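Local coordinates for dipeptidase AC. Metallo peptidase. MEROPS family M19 (Rhodobacter sphaeroides, PDB 3LY0), which probably hydrolyses dipeptides as a zinc-dependent metallodipeptidase and binds a phosphinate mimic of L-Ala-D-Ala at its two-zinc site, at residues G274-L286 / T311-L325. Numbering follows the deposited sequence.
Sequences GRRSAEMGWEPVL and TIPQGIADVTGLPAL
Trp282 pushes the six-membered half of its indole between the Gly315-Ile316 turn and the start of helix 322-332. Its CG lies anti to the carbonyl carbon (chi1 -64°), which sends the ring across to the other segment. Ile316 CG1 meets the ring edge 3.7 Å from Trp282 CZ3, and Leu325 CD1 lies 3.8 Å from that same CZ3. Gly315 suits its place because a beta carbon there would press tightly on Trp282 CZ2. Cutting Trp282 back to alanine is likely to open a gap between Ile316 and Leu325, leaving turn and helix less firmly joined to this segment. Val285 sets CG1 3.8 Å from Leu325 CD1. Farther along, Met280 lays SD 3.9 Å from Pro313 CG, a flexible thioether moulded to a rigid ring. Most of the polar joining is by backbone: Gln314 N donates to an in-plane lone pair of Ala278 O at 2.9 Å, and a water joins Met280 O to Gly315 N. Gln314 NE2 adds a weak 3.4 Å bond to Met280 O. Arg276, salt-bridged to Asp75, brings NH1 3.2 Å from Thr311 OG1. Thus an apolar wedge, pinned by a few polar bonds, joins two loops and the first turns of the helices that follow them, with Ile312's side chain about 6 Å from that of zinc-site Asp306.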
ATOM      1  N   GLY A 274       5.259  10.757 -15.661  1.00 12.98           N
ATOM      2  CA  GLY A 274       5.817   9.568 -15.039  1.00 14.75           C
ATOM      3  C   GLY A 274       7.201   9.721 -14.429  1.00 14.82           C
ATOM      4  O   GLY A 274       7.876   8.722 -14.171  1.00 14.95           O
ATOM      5  N   ARG A 275       7.611  10.965 -14.192  1.00 15.11           N
ATOM      6  CA  ARG A 275       8.930  11.261 -13.640  1.00 14.96           C
ATOM      7  C   ARG A 275       8.912  11.114 -12.128  1.00 17.26           C
ATOM      8  O   ARG A 275       7.851  11.145 -11.510  1.00 16.13           O
ATOM      9  CB  ARG A 275       9.351  12.695 -13.988  1.00 18.08           C
ATOM     10  CG  ARG A 275       9.711  12.939 -15.448  1.00 22.37           C
ATOM     11  CD  ARG A 275      10.246  14.353 -15.620  1.00 24.22           C
ATOM     12  NE  ARG A 275      11.340  14.615 -14.687  1.00 33.61           N
ATOM     13  CZ  ARG A 275      11.836  15.822 -14.426  1.00 35.57           C
ATOM     14  NH1 ARG A 275      11.335  16.896 -15.027  1.00 36.67           N
ATOM     15  NH2 ARG A 275      12.831  15.955 -13.557  1.00 34.27           N
ATOM     16  N   ARG A 276      10.094  10.980 -11.533  1.00 16.15           N
ATOM     17  CA  ARG A 276      10.215  10.802 -10.084  1.00 17.05           C
ATOM     18  C   ARG A 276      10.254  12.111  -9.271  1.00 18.34           C
ATOM     19  O   ARG A 276      10.066  12.092  -8.051  1.00 20.66           O
ATOM     20  CB  ARG A 276      11.452   9.952  -9.776  1.00 19.02           C
ATOM     21  CG  ARG A 276      11.532   9.445  -8.348  1.00 18.85           C
ATOM     22  CD  ARG A 276      12.759   8.567  -8.140  1.00 23.72           C
ATOM     23  NE  ARG A 276      13.989   9.345  -8.213  1.00 29.33           N
ATOM     24  CZ  ARG A 276      14.636   9.815  -7.152  1.00 31.35           C
ATOM     25  NH1 ARG A 276      14.174   9.571  -5.936  1.00 33.62           N
ATOM     26  NH2 ARG A 276      15.747  10.520  -7.308  1.00 34.11           N
ATOM     27  N   SER A 277      10.494  13.233  -9.936  1.00 21.16           N
ATOM     28  CA  SER A 277      10.678  14.513  -9.247  1.00 19.91           C
ATOM     29  C   SER A 277       9.505  14.951  -8.356  1.00 18.17           C
ATOM     30  O   SER A 277       8.347  14.942  -8.778  1.00 17.09           O
ATOM     31  CB  SER A 277      10.977  15.613 -10.260  1.00 22.13           C
ATOM     32  OG  SER A 277      10.996  16.880  -9.630  1.00 21.80           O
ATOM     33  N   ALA A 278       9.827  15.355  -7.130  1.00 16.02           N
ATOM     34  CA  ALA A 278       8.841  15.884  -6.195  1.00 15.64           C
ATOM     35  C   ALA A 278       8.339  17.282  -6.570  1.00 15.20           C
ATOM     36  O   ALA A 278       7.426  17.803  -5.920  1.00 15.20           O
ATOM     37  CB  ALA A 278       9.418  15.902  -4.780  1.00 14.18           C
ATOM     38  N   GLU A 279       8.940  17.893  -7.594  1.00 16.94           N
ATOM     39  CA  GLU A 279       8.579  19.252  -8.006  1.00 18.55           C
ATOM     40  C   GLU A 279       7.339  19.238  -8.891  1.00 17.40           C
ATOM     41  O   GLU A 279       7.419  19.143 -10.121  1.00 19.51           O
ATOM     42  CB  GLU A 279       9.753  19.932  -8.723  1.00 19.46           C
ATOM     43  CG  GLU A 279       9.422  21.308  -9.290  1.00 28.82           C
ATOM     44  CD  GLU A 279      10.565  21.897 -10.101  1.00 31.59           C
ATOM     45  OE1 GLU A 279      10.294  22.732 -10.992  1.00 37.07           O
ATOM     46  OE2 GLU A 279      11.731  21.517  -9.854  1.00 38.42           O
ATOM     47  N   MET A 280       6.186  19.321  -8.236  1.00 17.15           N
ATOM     48  CA  MET A 280       4.894  19.234  -8.894  1.00 16.10           C
ATOM     49  C   MET A 280       3.878  19.908  -7.988  1.00 14.93           C
ATOM     50  O   MET A 280       4.154  20.167  -6.819  1.00 18.35           O
ATOM     51  CB  MET A 280       4.496  17.771  -9.105  1.00 15.32           C
ATOM     52  CG  MET A 280       4.421  16.951  -7.802  1.00 15.19           C
ATOM     53  SD  MET A 280       4.034  15.182  -8.028  1.00 11.44           S
ATOM     54  CE  MET A 280       2.274  15.225  -8.300  1.00 19.01           C
ATOM     55  N   GLY A 281       2.698  20.178  -8.531  1.00 16.84           N
ATOM     56  CA  GLY A 281       1.642  20.805  -7.760  1.00 18.36           C
ATOM     57  C   GLY A 281       0.519  19.841  -7.429  1.00 16.91           C
ATOM     58  O   GLY A 281       0.678  18.619  -7.529  1.00 15.85           O
ATOM     59  N   TRP A 282      -0.622  20.389  -7.031  1.00 15.21           N
ATOM     60  CA  TRP A 282      -1.781  19.569  -6.665  1.00 13.98           C
ATOM     61  C   TRP A 282      -2.541  18.988  -7.864  1.00 14.21           C
ATOM     62  O   TRP A 282      -3.266  18.000  -7.718  1.00 14.66           O
ATOM     63  CB  TRP A 282      -2.750  20.368  -5.786  1.00 13.54           C
ATOM     64  CG  TRP A 282      -2.177  20.777  -4.479  1.00 15.27           C
ATOM     65  CD1 TRP A 282      -1.971  22.057  -4.040  1.00 15.13           C
ATOM     66  CD2 TRP A 282      -1.725  19.915  -3.426  1.00 13.50           C
ATOM     67  NE1 TRP A 282      -1.429  22.041  -2.781  1.00 16.01           N
ATOM     68  CE2 TRP A 282      -1.260  20.739  -2.383  1.00 15.83           C
ATOM     69  CE3 TRP A 282      -1.664  18.527  -3.267  1.00 14.20           C
ATOM     70  CZ2 TRP A 282      -0.743  20.225  -1.196  1.00 16.91           C
ATOM     71  CZ3 TRP A 282      -1.153  18.020  -2.084  1.00 15.60           C
ATOM     72  CH2 TRP A 282      -0.697  18.864  -1.070  1.00 15.45           C
ATOM     73  N   GLU A 283      -2.408  19.600  -9.040  1.00 15.32           N
ATOM     74  CA  GLU A 283      -3.201  19.186 -10.199  1.00 13.82           C
ATOM     75  C   GLU A 283      -3.170  17.676 -10.481  1.00 14.00           C
ATOM     76  O   GLU A 283      -4.213  17.070 -10.715  1.00 13.84           O
ATOM     77  CB  GLU A 283      -2.774  19.931 -11.476  1.00 18.24           C
ATOM     78  CG  GLU A 283      -2.922  21.443 -11.492  1.00 28.30           C
ATOM     79  CD  GLU A 283      -2.422  22.038 -12.807  1.00 33.93           C
ATOM     80  OE1 GLU A 283      -1.933  21.261 -13.661  1.00 36.52           O
ATOM     81  OE2 GLU A 283      -2.513  23.272 -12.997  1.00 29.31           O
ATOM     82  N   PRO A 284      -1.973  17.066 -10.497  1.00 14.14           N
ATOM     83  CA  PRO A 284      -1.962  15.634 -10.830  1.00 15.32           C
ATOM     84  C   PRO A 284      -2.638  14.778  -9.761  1.00 12.86           C
ATOM     85  O   PRO A 284      -3.251  13.757 -10.078  1.00 12.69           O
ATOM     86  CB  PRO A 284      -0.462  15.300 -10.915  1.00 14.93           C
ATOM     87  CG  PRO A 284       0.198  16.639 -11.203  1.00 15.78           C
ATOM     88  CD  PRO A 284      -0.611  17.626 -10.422  1.00 15.43           C
ATOM     89  N   VAL A 285      -2.519  15.183  -8.504  1.00 12.84           N
ATOM     90  CA  VAL A 285      -3.173  14.457  -7.416  1.00 10.75           C
ATOM     91  C   VAL A 285      -4.688  14.466  -7.633  1.00 13.64           C
ATOM     92  O   VAL A 285      -5.345  13.431  -7.567  1.00 13.30           O
ATOM     93  CB  VAL A 285      -2.841  15.087  -6.058  1.00 13.69           C
ATOM     94  CG1 VAL A 285      -3.631  14.411  -4.938  1.00 14.65           C
ATOM     95  CG2 VAL A 285      -1.332  15.003  -5.785  1.00 16.47           C
ATOM     96  N   LEU A 286      -5.240  15.638  -7.930  1.00 14.04           N
ATOM     97  CA  LEU A 286      -6.681  15.755  -8.116  1.00 14.55           C
ATOM     98  C   LEU A 286      -7.149  15.137  -9.421  1.00 12.03           C
ATOM     99  O   LEU A 286      -8.286  14.690  -9.538  1.00 13.56           O
ATOM    100  CB  LEU A 286      -7.104  17.221  -8.043  1.00 14.22           C
ATOM    101  CG  LEU A 286      -6.979  17.806  -6.639  1.00 20.56           C
ATOM    102  CD1 LEU A 286      -7.153  19.318  -6.681  1.00 25.10           C
ATOM    103  CD2 LEU A 286      -7.984  17.146  -5.693  1.00 22.83           C
ATOM    104  N   THR A 311       9.276   8.540  -3.291  1.00 13.23           N
ATOM    105  CA  THR A 311       9.291  10.001  -3.276  1.00 13.09           C
ATOM    106  C   THR A 311       7.870  10.498  -3.526  1.00 12.71           C
ATOM    107  O   THR A 311       7.195  10.006  -4.433  1.00 12.11           O
ATOM    108  CB  THR A 311      10.214  10.564  -4.367  1.00 15.42           C
ATOM    109  OG1 THR A 311      11.546  10.088  -4.140  1.00 20.91           O
ATOM    110  CG2 THR A 311      10.214  12.092  -4.335  1.00 16.71           C
ATOM    111  N   ILE A 312       7.428  11.476  -2.735  1.00 12.95           N
ATOM    112  CA  ILE A 312       6.058  11.990  -2.832  1.00 11.07           C
ATOM    113  C   ILE A 312       6.086  13.490  -3.177  1.00 12.87           C
ATOM    114  O   ILE A 312       7.157  14.101  -3.163  1.00 14.79           O
ATOM    115  CB  ILE A 312       5.262  11.692  -1.524  1.00 12.16           C
ATOM    116  CG1 ILE A 312       5.815  12.505  -0.345  1.00 13.26           C
ATOM    117  CG2 ILE A 312       5.296  10.194  -1.216  1.00 12.54           C
ATOM    118  CD1 ILE A 312       5.071  12.287   0.983  1.00 13.16           C
ATOM    119  N   PRO A 313       4.924  14.082  -3.501  1.00 12.59           N
ATOM    120  CA  PRO A 313       4.921  15.486  -3.944  1.00 13.59           C
ATOM    121  C   PRO A 313       5.434  16.438  -2.871  1.00 13.13           C
ATOM    122  O   PRO A 313       5.166  16.250  -1.689  1.00 12.35           O
ATOM    123  CB  PRO A 313       3.437  15.766  -4.228  1.00 12.68           C
ATOM    124  CG  PRO A 313       2.824  14.395  -4.443  1.00 13.36           C
ATOM    125  CD  PRO A 313       3.570  13.501  -3.506  1.00 13.46           C
ATOM    126  N   GLN A 314       6.157  17.472  -3.295  1.00 14.53           N
ATOM    127  CA  GLN A 314       6.704  18.446  -2.358  1.00 15.61           C
ATOM    128  C   GLN A 314       5.634  19.089  -1.469  1.00 14.35           C
ATOM    129  O   GLN A 314       5.907  19.431  -0.318  1.00 13.89           O
ATOM    130  CB  GLN A 314       7.501  19.523  -3.106  1.00 17.34           C
ATOM    131  CG  GLN A 314       6.658  20.390  -4.037  1.00 19.82           C
ATOM    132  CD  GLN A 314       7.494  21.286  -4.939  1.00 26.33           C
ATOM    133  OE1 GLN A 314       8.721  21.316  -4.841  1.00 30.98           O
ATOM    134  NE2 GLN A 314       6.827  22.018  -5.827  1.00 27.89           N
ATOM    135  N   GLY A 315       4.419  19.226  -2.000  1.00 13.63           N
ATOM    136  CA  GLY A 315       3.312  19.818  -1.261  1.00 15.69           C
ATOM    137  C   GLY A 315       2.820  18.976  -0.095  1.00 13.79           C
ATOM    138  O   GLY A 315       2.184  19.488   0.827  1.00 15.04           O
ATOM    139  N   ILE A 316       3.100  17.675  -0.149  1.00 12.04           N
ATOM    140  CA  ILE A 316       2.802  16.784   0.973  1.00 12.24           C
ATOM    141  C   ILE A 316       4.052  16.596   1.834  1.00 12.45           C
ATOM    142  O   ILE A 316       4.025  16.870   3.031  1.00 14.22           O
ATOM    143  CB  ILE A 316       2.275  15.422   0.487  1.00 10.32           C
ATOM    144  CG1 ILE A 316       1.004  15.609  -0.348  1.00 14.03           C
ATOM    145  CG2 ILE A 316       1.974  14.506   1.672  1.00 11.95           C
ATOM    146  CD1 ILE A 316       0.508  14.330  -1.026  1.00 13.85           C
ATOM    147  N   ALA A 317       5.138  16.140   1.210  1.00 14.01           N
ATOM    148  CA  ALA A 317       6.471  16.038   1.837  1.00 12.67           C
ATOM    149  C   ALA A 317       6.652  14.934   2.880  1.00 13.03           C
ATOM    150  O   ALA A 317       7.667  14.235   2.882  1.00 14.46           O
ATOM    151  CB  ALA A 317       6.916  17.392   2.403  1.00 16.80           C
ATOM    152  N   ASP A 318       5.683  14.786   3.773  1.00 13.61           N
ATOM    153  CA  ASP A 318       5.714  13.729   4.777  1.00 11.60           C
ATOM    154  C   ASP A 318       4.325  13.687   5.388  1.00 11.06           C
ATOM    155  O   ASP A 318       3.413  14.347   4.889  1.00 12.73           O
ATOM    156  CB  ASP A 318       6.778  14.015   5.835  1.00 12.45           C
ATOM    157  CG  ASP A 318       6.667  15.412   6.408  1.00 16.49           C
ATOM    158  OD1 ASP A 318       5.599  15.749   6.957  1.00 16.41           O
ATOM    159  OD2 ASP A 318       7.646  16.177   6.287  1.00 23.20           O
ATOM    160  N   VAL A 319       4.151  12.915   6.455  1.00 11.32           N
ATOM    161  CA  VAL A 319       2.812  12.721   7.003  1.00 10.85           C
ATOM    162  C   VAL A 319       2.192  14.025   7.536  1.00 12.13           C
ATOM    163  O   VAL A 319       0.964  14.141   7.611  1.00 12.84           O
ATOM    164  CB  VAL A 319       2.775  11.607   8.071  1.00 10.29           C
ATOM    165  CG1 VAL A 319       3.488  12.051   9.338  1.00 13.32           C
ATOM    166  CG2 VAL A 319       1.328  11.212   8.387  1.00 11.67           C
ATOM    167  N   THR A 320       3.026  15.011   7.879  1.00 14.03           N
ATOM    168  CA  THR A 320       2.478  16.285   8.367  1.00 14.20           C
ATOM    169  C   THR A 320       1.867  17.104   7.231  1.00 14.82           C
ATOM    170  O   THR A 320       1.282  18.169   7.465  1.00 15.44           O
ATOM    171  CB  THR A 320       3.516  17.149   9.130  1.00 14.76           C
ATOM    172  OG1 THR A 320       4.468  17.714   8.214  1.00 16.23           O
ATOM    173  CG2 THR A 320       4.221  16.336  10.204  1.00 15.68           C
ATOM    174  N   GLY A 321       2.008  16.618   6.001  1.00 11.81           N
ATOM    175  CA  GLY A 321       1.412  17.280   4.853  1.00 12.37           C
ATOM    176  C   GLY A 321      -0.022  16.863   4.548  1.00 11.62           C
ATOM    177  O   GLY A 321      -0.635  17.389   3.620  1.00 13.09           O
ATOM    178  N   LEU A 322      -0.558  15.908   5.299  1.00 14.25           N
ATOM    179  CA  LEU A 322      -1.932  15.479   5.049  1.00 13.52           C
ATOM    180  C   LEU A 322      -2.940  16.633   5.140  1.00 12.81           C
ATOM    181  O   LEU A 322      -3.867  16.704   4.334  1.00 13.91           O
ATOM    182  CB  LEU A 322      -2.327  14.315   5.961  1.00 11.17           C
ATOM    183  CG  LEU A 322      -1.625  12.989   5.646  1.00 11.92           C
ATOM    184  CD1 LEU A 322      -1.971  11.938   6.702  1.00 12.14           C
ATOM    185  CD2 LEU A 322      -1.960  12.483   4.249  1.00 13.60           C
ATOM    186  N   PRO A 323      -2.763  17.546   6.112  1.00 15.01           N
ATOM    187  CA  PRO A 323      -3.704  18.675   6.138  1.00 16.52           C
ATOM    188  C   PRO A 323      -3.655  19.552   4.884  1.00 16.16           C
ATOM    189  O   PRO A 323      -4.708  19.991   4.411  1.00 15.29           O
ATOM    190  CB  PRO A 323      -3.283  19.455   7.390  1.00 18.64           C
ATOM    191  CG  PRO A 323      -2.701  18.402   8.301  1.00 14.99           C
ATOM    192  CD  PRO A 323      -1.968  17.460   7.352  1.00 15.02           C
ATOM    193  N   ALA A 324      -2.465  19.808   4.347  1.00 14.62           N
ATOM    194  CA  ALA A 324      -2.343  20.573   3.106  1.00 14.65           C
ATOM    195  C   ALA A 324      -3.022  19.853   1.940  1.00 15.88           C
ATOM    196  O   ALA A 324      -3.659  20.480   1.091  1.00 16.32           O
ATOM    197  CB  ALA A 324      -0.883  20.849   2.785  1.00 17.48           C
ATOM    198  N   LEU A 325      -2.870  18.532   1.894  1.00 15.26           N
ATOM    199  CA  LEU A 325      -3.539  17.740   0.871  1.00 13.69           C
ATOM    200  C   LEU A 325      -5.056  17.904   0.981  1.00 13.20           C
ATOM    201  O   LEU A 325      -5.750  18.132  -0.022  1.00 13.91           O
ATOM    202  CB  LEU A 325      -3.143  16.260   1.008  1.00 12.53           C
ATOM    203  CG  LEU A 325      -3.968  15.250   0.203  1.00 12.76           C
ATOM    204  CD1 LEU A 325      -3.911  15.535  -1.285  1.00 14.84           C
ATOM    205  CD2 LEU A 325      -3.505  13.815   0.479  1.00 13.61           C
TER
HETATM  206  O   HOH W   1       3.115  19.119  -4.420  1.00 18.56           O